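Local structure of Non-ribosomal peptide synthetase (6VTJ) at residues 133-138 and 167-172; 144-147 and 153-156; 173-176 and 180-183; 320-323 and 329-332; 323-328 and 468-473. The protein probably carries the finished peptide on the phosphopantetheine arm of its carrier domain and releases it reductively through its reductase domain. One frame throughout, in Å; residues are numbered along the deposited sequence.

Contact 1: residues 133-138 and 167-172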
# COMPACT_ATOMS: atom_id res chain seq x y z
N GLY A 133 -1.48 0.62 -14.13
CA GLY A 133 -2.26 0.06 -13.06
C GLY A 133 -3.75 0.32 -13.16
O GLY A 133 -4.43 0.37 -12.12
N ALA A 134 -4.27 0.47 -14.37
CA ALA A 134 -5.67 0.85 -14.53
C ALA A 134 -6.64 -0.21 -14.01
O ALA A 134 -7.82 0.10 -13.83
CB ALA A 134 -5.98 1.14 -16.00
N THR A 135 -6.19 -1.44 -13.77
CA THR A 135 -7.07 -2.51 -13.31
C THR A 135 -7.06 -2.68 -11.80
O THR A 135 -7.83 -3.50 -11.29
CB THR A 135 -6.68 -3.85 -13.95
OG1 THR A 135 -5.32 -4.16 -13.64
CG2 THR A 135 -6.84 -3.76 -15.44
N GLY A 136 -6.19 -1.98 -11.08
CA GLY A 136 -6.21 -2.04 -9.64
C GLY A 136 -7.24 -1.09 -9.09
O GLY A 136 -7.84 -0.31 -9.83
N PHE A 137 -7.43 -1.16 -7.77
CA PHE A 137 -8.46 -0.37 -7.09
C PHE A 137 -8.26 1.13 -7.34
O PHE A 137 -9.21 1.84 -7.70
CB PHE A 137 -8.43 -0.67 -5.59
CG PHE A 137 -9.55 -0.05 -4.80
CD1 PHE A 137 -10.85 -0.08 -5.27
CD2 PHE A 137 -9.30 0.53 -3.56
CE1 PHE A 137 -11.89 0.49 -4.52
CE2 PHE A 137 -10.33 1.11 -2.81
CZ PHE A 137 -11.63 1.08 -3.28
N LEU A 138 -7.05 1.63 -7.14
CA LEU A 138 -6.80 3.04 -7.36
C LEU A 138 -6.87 3.39 -8.84
O LEU A 138 -7.58 4.33 -9.23
CB LEU A 138 -5.45 3.44 -6.76
CG LEU A 138 -5.06 4.91 -6.98
CD1 LEU A 138 -6.18 5.91 -6.52
CD2 LEU A 138 -3.75 5.21 -6.29
N GLN A 167 -7.98 -4.93 -24.25
CA GLN A 167 -9.18 -4.10 -24.41
C GLN A 167 -10.40 -4.74 -23.74
O GLN A 167 -11.17 -4.06 -23.06
CB GLN A 167 -9.44 -3.86 -25.90
CG GLN A 167 -10.83 -3.34 -26.22
CD GLN A 167 -10.88 -2.53 -27.50
OE1 GLN A 167 -9.93 -1.80 -27.81
NE2 GLN A 167 -11.98 -2.65 -28.25
N GLU A 168 -10.57 -6.05 -23.92
CA GLU A 168 -11.70 -6.72 -23.28
C GLU A 168 -11.53 -6.77 -21.76
O GLU A 168 -12.51 -6.62 -21.03
CB GLU A 168 -11.86 -8.13 -23.87
CG GLU A 168 -12.60 -8.16 -25.22
N ARG A 169 -10.30 -6.94 -21.28
CA ARG A 169 -10.05 -6.96 -19.84
C ARG A 169 -10.34 -5.61 -19.19
O ARG A 169 -10.98 -5.55 -18.13
CB ARG A 169 -8.60 -7.37 -19.56
CG ARG A 169 -8.33 -7.49 -18.08
CD ARG A 169 -6.89 -7.82 -17.74
NE ARG A 169 -6.74 -7.82 -16.29
CZ ARG A 169 -5.59 -7.61 -15.65
NH1 ARG A 169 -4.48 -7.36 -16.33
NH2 ARG A 169 -5.57 -7.63 -14.33
N LEU A 170 -9.85 -4.52 -19.79
CA LEU A 170 -10.15 -3.20 -19.26
C LEU A 170 -11.66 -2.93 -19.28
O LEU A 170 -12.20 -2.39 -18.31
CB LEU A 170 -9.42 -2.11 -20.03
CG LEU A 170 -9.66 -0.70 -19.47
CD1 LEU A 170 -8.90 -0.51 -18.16
CD2 LEU A 170 -9.28 0.36 -20.47
N ILE A 171 -12.35 -3.33 -20.35
CA ILE A 171 -13.79 -3.11 -20.41
C ILE A 171 -14.50 -3.89 -19.30
O ILE A 171 -15.45 -3.39 -18.67
CB ILE A 171 -14.33 -3.50 -21.80
CG1 ILE A 171 -13.95 -2.44 -22.82
CG2 ILE A 171 -15.84 -3.67 -21.74
CD1 ILE A 171 -14.38 -2.75 -24.23
N ASP A 172 -14.04 -5.10 -19.03
CA ASP A 172 -14.67 -5.91 -18.00
C ASP A 172 -14.47 -5.31 -16.61
O ASP A 172 -15.40 -5.29 -15.80
CB ASP A 172 -14.12 -7.34 -18.02
CG ASP A 172 -14.81 -8.23 -17.02
OD1 ASP A 172 -16.05 -8.35 -17.09
OD2 ASP A 172 -14.13 -8.76 -16.13
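Thr135 lays its methyl group across the guanidinium of Arg169, with CG2 4.0 Å above the plane and over its centre. Over this flat group Thr135 OG1 also comes to 3.5 Å from Arg169 NH2, a polar touch from above the plane rather than a hydrogen bond. The long arginine chain runs extended from CG to NE and meets the short threonine at about a right angle. With CG anti to the backbone N (chi1 -176°), the chain leaves helix 166-177 toward the loop. Its polar end is claimed by another partner: NH1 donates to the backbone O of Arg159, a bond that is likely to limit how the guanidinium can turn under Thr135. Beside this pair, Ala134 CB packs on Leu170 CD1 at 4.0 Å, and both side chains also lean on strand 154-158, Ala134 on Cys156 and Leu170 on Leu158. The loop is the glycine-rich TGXXGXXG turn of the extended short-chain dehydrogenase fold, which in relatives wraps the cofactor diphosphate. Here it forms a type I beta turn, closed by Gly136 N to Gly133 O at 3.1 Å. Gly133 has a positive phi of 76°, which favours glycine, while small Ala134 suits the close layer between turn, strand and helix. A serine in place of Arg169 would probably leave the Thr135 methyl without its flat cover and the Arg159 carbonyl without this donor. Leu170, one residue on, turns the apolar side of the same helix toward the sheet, where it meets Ile190 as well.

Contact 2: residues 144-147 and 153-156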
# COMPACT_ATOMS: atom_id res chain seq x y z
N TYR A 144 -11.75 6.50 -14.07
CA TYR A 144 -13.09 7.04 -13.90
C TYR A 144 -13.08 8.56 -13.79
O TYR A 144 -13.75 9.26 -14.56
CB TYR A 144 -13.73 6.42 -12.67
CG TYR A 144 -15.16 6.84 -12.44
CD1 TYR A 144 -16.18 6.32 -13.22
CD2 TYR A 144 -15.49 7.75 -11.45
CE1 TYR A 144 -17.48 6.69 -13.03
CE2 TYR A 144 -16.79 8.13 -11.25
CZ TYR A 144 -17.79 7.59 -12.04
OH TYR A 144 -19.11 7.96 -11.86
N GLU A 145 -12.30 9.10 -12.84
CA GLU A 145 -12.30 10.55 -12.65
C GLU A 145 -11.73 11.28 -13.86
O GLU A 145 -12.15 12.41 -14.15
CB GLU A 145 -11.52 10.94 -11.40
CG GLU A 145 -12.13 10.46 -10.09
CD GLU A 145 -13.51 11.04 -9.80
OE1 GLU A 145 -13.79 12.20 -10.21
OE2 GLU A 145 -14.31 10.33 -9.15
N PHE A 146 -10.78 10.67 -14.56
CA PHE A 146 -10.24 11.34 -15.74
C PHE A 146 -11.32 11.47 -16.80
O PHE A 146 -11.49 12.53 -17.40
CB PHE A 146 -9.03 10.58 -16.29
CG PHE A 146 -8.38 11.25 -17.47
CD1 PHE A 146 -8.86 11.06 -18.76
CD2 PHE A 146 -7.30 12.12 -17.29
CE1 PHE A 146 -8.26 11.70 -19.85
CE2 PHE A 146 -6.71 12.76 -18.37
CZ PHE A 146 -7.19 12.55 -19.66
N ILE A 147 -12.05 10.37 -17.06
CA ILE A 147 -13.17 10.41 -17.99
C ILE A 147 -14.14 11.51 -17.59
O ILE A 147 -14.62 12.26 -18.44
CB ILE A 147 -13.88 9.04 -18.02
CG1 ILE A 147 -13.00 7.98 -18.68
CG2 ILE A 147 -15.22 9.12 -18.71
CD1 ILE A 147 -13.33 6.58 -18.18
N LYS A 153 -7.06 12.51 -23.75
CA LYS A 153 -7.08 11.07 -23.93
C LYS A 153 -6.34 10.40 -22.78
O LYS A 153 -5.43 10.98 -22.19
CB LYS A 153 -6.42 10.67 -25.25
CG LYS A 153 -7.23 10.94 -26.50
CD LYS A 153 -6.74 10.08 -27.65
CE LYS A 153 -5.27 10.34 -27.94
NZ LYS A 153 -4.85 9.72 -29.23
N ILE A 154 -6.70 9.15 -22.49
CA ILE A 154 -6.01 8.38 -21.46
C ILE A 154 -5.64 7.01 -22.03
O ILE A 154 -6.52 6.22 -22.42
CB ILE A 154 -6.85 8.25 -20.18
CG1 ILE A 154 -6.07 7.50 -19.10
CG2 ILE A 154 -8.18 7.55 -20.43
CD1 ILE A 154 -6.63 7.72 -17.72
N TYR A 155 -4.35 6.73 -22.09
CA TYR A 155 -3.80 5.44 -22.47
C TYR A 155 -3.62 4.59 -21.22
O TYR A 155 -2.96 5.02 -20.28
CB TYR A 155 -2.44 5.62 -23.15
CG TYR A 155 -2.46 6.40 -24.44
CD1 TYR A 155 -2.63 7.78 -24.45
CD2 TYR A 155 -2.28 5.74 -25.67
CE1 TYR A 155 -2.63 8.49 -25.65
CE2 TYR A 155 -2.28 6.45 -26.87
CZ TYR A 155 -2.45 7.82 -26.85
OH TYR A 155 -2.45 8.52 -28.04
N CYS A 156 -4.16 3.38 -21.23
CA CYS A 156 -4.10 2.51 -20.06
C CYS A 156 -3.27 1.29 -20.41
O CYS A 156 -3.68 0.49 -21.26
CB CYS A 156 -5.50 2.09 -19.60
SG CYS A 156 -6.61 3.46 -19.30
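Helix 137-149 lies against strand 154-158, and the backbones come nearest at Phe146 and Ile154, whose CA atoms are 7.7 Å apart. Phe146 spans that gap. A chi1 of -177° sets its CG opposite the backbone N and sends the ring from the helix toward the strand, and Ile154 points back at it. The two side chains run antiparallel alongside each other: Ile154 CB comes 3.7 Å from Phe146 CD1, while Ile154 CD1 reaches back to Phe146 CG at 3.9 Å. The CH-pi contact is off-centre, with Ile154 CB 4.1 Å from the ring centroid and 29° from its normal. Further along the ring, Phe146 CZ meets Lys153 O at 3.5 Å. A branched residue suits the strand here, offering CB, CG2 and CD1 as one broad surface. Lys153 CB points away from the helix, and Lys153 NZ donates to Tyr155 OH at 2.9 Å. The unit is the beta-alpha-beta element of strand 129-132, helix 137-149 and strand 154-158, and Phe146 also touches Val129. Between helix and strand the side chains meet by apolar packing and a CH-pi contact, which set no strict direction, so their fit probably depends on shape.

Contact 3: residues 173-176 and 180-183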
# COMPACT_ATOMS: atom_id res chain seq x y z
N VAL A 173 -13.26 -4.82 -16.33
CA VAL A 173 -13.02 -4.17 -15.04
C VAL A 173 -13.85 -2.90 -14.91
O VAL A 173 -14.43 -2.62 -13.84
CB VAL A 173 -11.51 -3.88 -14.88
CG1 VAL A 173 -11.24 -3.14 -13.56
CG2 VAL A 173 -10.71 -5.16 -15.01
N MET A 174 -13.93 -2.12 -15.99
CA MET A 174 -14.74 -0.90 -15.97
C MET A 174 -16.18 -1.20 -15.61
O MET A 174 -16.78 -0.52 -14.77
CB MET A 174 -14.67 -0.20 -17.33
CG MET A 174 -13.39 0.59 -17.58
SD MET A 174 -13.30 1.07 -19.31
CE MET A 174 -14.57 2.34 -19.29
N ASN A 175 -16.75 -2.24 -16.24
CA ASN A 175 -18.13 -2.60 -15.91
C ASN A 175 -18.25 -3.20 -14.51
O ASN A 175 -19.29 -3.06 -13.86
CB ASN A 175 -18.67 -3.58 -16.95
CG ASN A 175 -18.98 -2.90 -18.27
OD1 ASN A 175 -19.41 -1.74 -18.31
ND2 ASN A 175 -18.76 -3.62 -19.36
N ASP A 176 -17.20 -3.88 -14.05
CA ASP A 176 -17.17 -4.36 -12.67
C ASP A 176 -17.35 -3.24 -11.66
O ASP A 176 -18.05 -3.40 -10.66
CB ASP A 176 -15.84 -5.07 -12.41
CG ASP A 176 -16.00 -6.54 -12.22
OD1 ASP A 176 -17.16 -6.97 -12.10
OD2 ASP A 176 -14.97 -7.26 -12.19
N GLU A 180 -22.14 3.68 -14.58
CA GLU A 180 -22.05 4.12 -15.97
C GLU A 180 -21.34 3.08 -16.82
O GLU A 180 -20.36 2.46 -16.38
CB GLU A 180 -21.28 5.44 -16.11
CG GLU A 180 -21.81 6.61 -15.36
CD GLU A 180 -20.99 6.86 -14.14
OE1 GLU A 180 -20.63 5.87 -13.48
OE2 GLU A 180 -20.69 8.03 -13.84
N ASP A 181 -21.79 2.95 -18.05
CA ASP A 181 -21.10 2.17 -19.06
C ASP A 181 -20.29 3.15 -19.91
O ASP A 181 -20.85 3.87 -20.74
CB ASP A 181 -22.11 1.37 -19.89
CG ASP A 181 -21.44 0.47 -20.90
OD1 ASP A 181 -20.21 0.57 -21.08
OD2 ASP A 181 -22.15 -0.36 -21.52
N PHE A 182 -18.98 3.18 -19.71
CA PHE A 182 -18.11 4.00 -20.54
C PHE A 182 -17.38 3.18 -21.61
O PHE A 182 -16.31 3.59 -22.09
CB PHE A 182 -17.14 4.77 -19.65
CG PHE A 182 -17.78 5.95 -18.96
CD1 PHE A 182 -18.56 6.85 -19.68
CD2 PHE A 182 -17.62 6.15 -17.60
CE1 PHE A 182 -19.17 7.96 -19.04
CE2 PHE A 182 -18.22 7.25 -16.95
CZ PHE A 182 -19.01 8.15 -17.68
N THR A 183 -17.98 2.06 -22.04
CA THR A 183 -17.40 1.21 -23.08
C THR A 183 -17.24 1.97 -24.39
O THR A 183 -16.25 1.80 -25.11
CB THR A 183 -18.27 -0.01 -23.35
OG1 THR A 183 -18.42 -0.78 -22.16
CG2 THR A 183 -17.68 -0.88 -24.48
O HOH W 1 -20.93 -0.53 -16.43
O HOH W 2 -18.14 1.41 -17.79
O HOH W 3 -19.71 -2.90 -22.02
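Asn175 leaves helix 166-177 toward the loop at 180-183: from CB the chain turns CG anti to the carbonyl carbon (chi1 -74°), beside the backbone N, and the amide reaches across. At the tip the two polar atoms part company. OD1 lies 3.7 Å from Asp181 OD1, too far and of the wrong kind for a bond, since both are acceptors; the amide and carboxylate planes stand 84° apart. Water mediates instead. Water 1 sits 2.7 Å from Asn175 OD1 and also near Glu180 O. Water 2 donates to Glu180 O, accepts from Phe182 N at 2.7 Å, and gives Asn175 OD1 only a weak bond. ND2 points to the other end of the loop and donates to water 3 at 2.9 Å, which in turn donates to Thr183 OG1. An asparagine suits this place because one flat group offers an acceptor and a donor to different parts of the loop.

Beneath this wet layer Met174 does the dry work. A kink about the SD bond brings CE onto Phe182, 3.6 Å from CB and 3.5 Å from the carbonyl O, while the chain also leans on Ile140 of helix 137-149. Phe182 in turn rests on Ile147 of that helix, so the loop packs against both helices. Within the loop Asp181 OD1 accepts from Thr183 N at 2.8 Å, met on the anti side and 28° out of the carboxylate plane; Thr183 OG1 also donates to it. This is an Asx turn in the link from helix 166-177 to strand 190-194 of the Rossmann-type sheet.

Contact 4: residues 320-323 and 329-332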
# COMPACT_ATOMS: atom_id res chain seq x y z
N ASN A 320 -4.60 5.30 3.62
CA ASN A 320 -5.46 4.13 3.83
C ASN A 320 -6.59 4.18 2.80
O ASN A 320 -7.63 4.80 3.02
CB ASN A 320 -5.98 4.15 5.27
CG ASN A 320 -6.89 2.96 5.60
OD1 ASN A 320 -6.73 1.85 5.07
ND2 ASN A 320 -7.83 3.19 6.49
N LEU A 321 -6.38 3.48 1.67
CA LEU A 321 -7.28 3.55 0.52
C LEU A 321 -8.56 2.77 0.80
O LEU A 321 -8.55 1.53 0.81
CB LEU A 321 -6.59 3.00 -0.73
CG LEU A 321 -5.33 3.76 -1.17
CD1 LEU A 321 -4.83 3.20 -2.48
CD2 LEU A 321 -5.60 5.25 -1.30
N MET A 322 -9.67 3.48 0.95
CA MET A 322 -10.93 2.89 1.41
C MET A 322 -12.04 3.06 0.37
O MET A 322 -11.86 3.67 -0.69
CB MET A 322 -11.32 3.51 2.76
CG MET A 322 -10.50 2.93 3.92
SD MET A 322 -10.97 1.22 4.27
CE MET A 322 -9.56 0.22 3.71
N SER A 323 -13.21 2.53 0.72
CA SER A 323 -14.33 2.43 -0.21
C SER A 323 -14.83 3.80 -0.66
O SER A 323 -14.69 4.81 0.05
CB SER A 323 -15.48 1.67 0.46
OG SER A 323 -14.96 0.58 1.17
N VAL A 329 -18.46 1.23 -2.35
CA VAL A 329 -17.88 0.10 -3.08
C VAL A 329 -16.39 0.05 -2.81
O VAL A 329 -15.69 1.07 -2.95
CB VAL A 329 -18.18 0.20 -4.58
CG1 VAL A 329 -17.27 -0.73 -5.37
CG2 VAL A 329 -19.62 -0.15 -4.85
N PHE A 330 -15.90 -1.13 -2.45
CA PHE A 330 -14.51 -1.42 -2.15
C PHE A 330 -13.89 -2.21 -3.31
O PHE A 330 -14.53 -2.45 -4.33
CB PHE A 330 -14.42 -2.16 -0.81
CG PHE A 330 -13.03 -2.23 -0.25
CD1 PHE A 330 -12.24 -1.09 -0.17
CD2 PHE A 330 -12.50 -3.45 0.15
CE1 PHE A 330 -10.95 -1.15 0.33
CE2 PHE A 330 -11.21 -3.54 0.64
CZ PHE A 330 -10.43 -2.38 0.74
N GLN A 331 -12.64 -2.64 -3.13
CA GLN A 331 -11.93 -3.28 -4.24
C GLN A 331 -12.49 -4.68 -4.53
O GLN A 331 -13.14 -5.31 -3.69
CB GLN A 331 -10.42 -3.35 -3.93
CG GLN A 331 -10.04 -4.32 -2.85
CD GLN A 331 -8.73 -3.95 -2.18
OE1 GLN A 331 -8.28 -2.81 -2.25
NE2 GLN A 331 -8.12 -4.91 -1.50
N LYS A 332 -12.25 -5.16 -5.75
CA LYS A 332 -12.68 -6.52 -6.11
C LYS A 332 -12.13 -7.56 -5.14
O LYS A 332 -12.87 -8.43 -4.67
CB LYS A 332 -12.26 -6.85 -7.54
O HOH W 4 -7.02 -0.66 -0.36
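Phe330 packs against three successive residues, Leu321 and Met322 of the strand and Ser323 just after it. Ser323 OG touches its CB at 3.4 Å and lies obliquely to the ring, Leu321 O meets the edge near the ring plane at 3.6 Å from Phe330 CE1, and Met322 CE reaches the same CE1 at 3.9 Å. The methionine bends at chi2 and chi3 to get there: its CB points away from the loop, yet its end swings back. The sulfur makes an oblique Met-aromatic contact, SD being 5.4 Å from the Phe330 centroid and 42° off the normal. Carbonyl oxygen near the edge is a sensible match, since the ring hydrogens carry slight positive charge. Serine's short side chain lets OG lie against the Phe330 CB. The backbones also come close, Ser323 CA lying 3.3 Å from Val329 O in a bent CA-H...O contact.

Other neighbours complete the ring's surroundings. Gln331 CG covers one face, offset toward the rim, Phe137 packs edge-to-face with Phe330, and Tyr483 of helix 474-485 touches it as well. In the second shell water 4 joins the two segments, donating to Leu321 O at 2.9 Å and to Gln331 OE1 at 3.1 Å. Met322 and Phe330 both rest on Asn337, a residue of the phosphopantetheine pocket, and the Met322 side chain is about 7 Å from the bound arm. The strand end and its following loop thus lie close behind the phosphopantetheine pocket, to which residues of both the carrier and reductase parts contribute.

Contact 5: residues 323-328 and 468-473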
# COMPACT_ATOMS: atom_id res chain seq x y z
N SER A 323 -13.21 2.53 0.72
CA SER A 323 -14.33 2.43 -0.21
C SER A 323 -14.83 3.80 -0.66
O SER A 323 -14.69 4.81 0.05
CB SER A 323 -15.48 1.67 0.46
OG SER A 323 -14.96 0.58 1.17
N ARG A 324 -15.46 3.80 -1.84
CA ARG A 324 -16.01 5.03 -2.41
C ARG A 324 -16.91 5.74 -1.41
O ARG A 324 -17.70 5.11 -0.70
CB ARG A 324 -16.81 4.74 -3.68
CG ARG A 324 -15.96 4.36 -4.87
CD ARG A 324 -16.66 4.60 -6.18
NE ARG A 324 -17.80 3.70 -6.41
CZ ARG A 324 -17.80 2.71 -7.30
NH1 ARG A 324 -16.72 2.48 -8.03
NH2 ARG A 324 -18.88 1.94 -7.46
N TYR A 325 -16.77 7.06 -1.38
CA TYR A 325 -17.68 7.88 -0.59
C TYR A 325 -19.11 7.79 -1.10
O TYR A 325 -20.07 7.76 -0.31
CB TYR A 325 -17.19 9.33 -0.61
CG TYR A 325 -18.03 10.24 0.26
CD1 TYR A 325 -17.97 10.16 1.64
CD2 TYR A 325 -18.89 11.18 -0.31
CE1 TYR A 325 -18.75 11.01 2.45
CE2 TYR A 325 -19.67 12.03 0.49
CZ TYR A 325 -19.59 11.94 1.86
OH TYR A 325 -20.35 12.78 2.65
N SER A 326 -19.27 7.72 -2.42
CA SER A 326 -20.60 7.83 -3.01
C SER A 326 -21.47 6.64 -2.65
O SER A 326 -22.61 6.80 -2.22
CB SER A 326 -20.51 7.99 -4.53
OG SER A 326 -19.81 6.90 -5.13
N ASP A 327 -20.93 5.43 -2.78
CA ASP A 327 -21.75 4.23 -2.66
C ASP A 327 -21.12 3.11 -1.84
O ASP A 327 -21.70 2.01 -1.80
CB ASP A 327 -22.11 3.69 -4.05
CG ASP A 327 -20.87 3.37 -4.90
OD1 ASP A 327 -19.71 3.38 -4.38
OD2 ASP A 327 -21.06 3.11 -6.11
N GLY A 328 -19.95 3.32 -1.24
CA GLY A 328 -19.36 2.32 -0.36
C GLY A 328 -18.67 1.16 -1.04
O GLY A 328 -18.30 0.20 -0.36
N ASP A 468 -11.87 19.64 -0.82
CA ASP A 468 -11.87 19.34 0.61
C ASP A 468 -12.19 17.86 0.79
O ASP A 468 -12.94 17.27 -0.01
CB ASP A 468 -12.91 20.19 1.38
CG ASP A 468 -12.42 21.60 1.70
OD1 ASP A 468 -11.35 22.00 1.24
OD2 ASP A 468 -13.11 22.33 2.45
N TRP A 469 -11.63 17.24 1.85
CA TRP A 469 -11.96 15.82 2.03
C TRP A 469 -13.32 15.66 2.71
O TRP A 469 -13.63 16.38 3.66
CB TRP A 469 -10.90 15.12 2.88
CG TRP A 469 -9.59 14.83 2.16
CD1 TRP A 469 -8.46 15.61 2.15
CD2 TRP A 469 -9.28 13.68 1.36
NE1 TRP A 469 -7.48 15.01 1.39
CE2 TRP A 469 -7.96 13.81 0.92
CE3 TRP A 469 -10.00 12.53 1.00
CZ2 TRP A 469 -7.34 12.85 0.11
CZ3 TRP A 469 -9.38 11.58 0.19
CH2 TRP A 469 -8.07 11.75 -0.24
N PRO A 470 -14.16 14.73 2.26
CA PRO A 470 -15.42 14.47 2.97
C PRO A 470 -15.17 13.68 4.23
O PRO A 470 -14.35 12.75 4.25
CB PRO A 470 -16.24 13.66 1.97
CG PRO A 470 -15.27 12.99 1.11
CD PRO A 470 -14.04 13.89 1.05
N GLU A 471 -15.91 14.02 5.28
CA GLU A 471 -15.75 13.33 6.55
C GLU A 471 -16.19 11.88 6.43
O GLU A 471 -17.19 11.56 5.78
CB GLU A 471 -16.57 14.03 7.62
CG GLU A 471 -16.05 15.41 7.95
CD GLU A 471 -16.03 15.70 9.43
OE1 GLU A 471 -14.92 15.79 10.00
OE2 GLU A 471 -17.14 15.83 10.02
N ALA A 472 -15.43 10.99 7.06
CA ALA A 472 -15.83 9.59 7.17
C ALA A 472 -16.77 9.45 8.37
O ALA A 472 -16.43 8.89 9.41
CB ALA A 472 -14.61 8.68 7.31
N ASP A 473 -17.97 10.02 8.21
CA ASP A 473 -18.99 9.97 9.25
C ASP A 473 -19.67 8.59 9.29
O ASP A 473 -19.39 7.69 8.48
CB ASP A 473 -20.03 11.07 9.05
CG ASP A 473 -20.63 11.08 7.65
OD1 ASP A 473 -20.58 10.04 6.96
OD2 ASP A 473 -21.14 12.13 7.23
O HOH W 5 -21.64 10.43 4.41
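Tyr325 makes this contact with Pro470, and its neighbours shape the loop. First comes Ser323, whose carbonyl is held by Tyr476 OH. Arg324 then turns inward and grips Asp327 side-on: NE donates to OD1 and NH2 to OD2, each at 2.8 Å, the latter nearly in the guanidinium plane. This salt bridge is likely to brace the turn. Tyr325, its chi1 of -177° carrying CG away from the backbone N, swings its ring out to Pro470, whose CB lies 3.7 Å from the ring centroid and 14° off the normal, a CH-pi contact over the face. Proline suits the spot as a rigid, compact apolar partner for an aromatic face. Glu471 O stands obliquely to the ring at 3.7 Å from Tyr325 CE1. Water 5 links Tyr325 OH, at 3.2 Å, to Asp473 OD1. A valine in place of Tyr325 would probably leave Pro470 without its aromatic cover and break this water link. Gly328, with a positive phi of 79°, closes the loop by donating N to Arg324 O. Arg479 of helix 474-485 makes a cation-pi contact with Tyr325, while Pro470 leans on Tyr368 of helix 366-376, so the pair lies among these helices and Gln365 of strand 360-365.

Overall arrangement
Contacts 2 and 4 are buried, contact 1 partly so, and contacts 3 and 5 lie at the surface. Contacts 1 and 2 both use helix 137-149 and meet where Ala134 packs on Cys156; contacts 1 and 3 share helix 166-177, and Tyr144 probably hydrogen-bonds Glu180 between contacts 2 and 3. Contacts 4 and 5 share Ser323 and flank the same turn, where Arg324 N probably bonds Val329 O. Phe137, in the 133-138 segment, packs against contact 4. Contact 2 is chiefly apolar, and contact 1 mixes a methyl with a guanidinium; contact 4 is buried yet has a water bridge, contact 5 pairs CH-pi packing with one water, and contact 3 uses three waters.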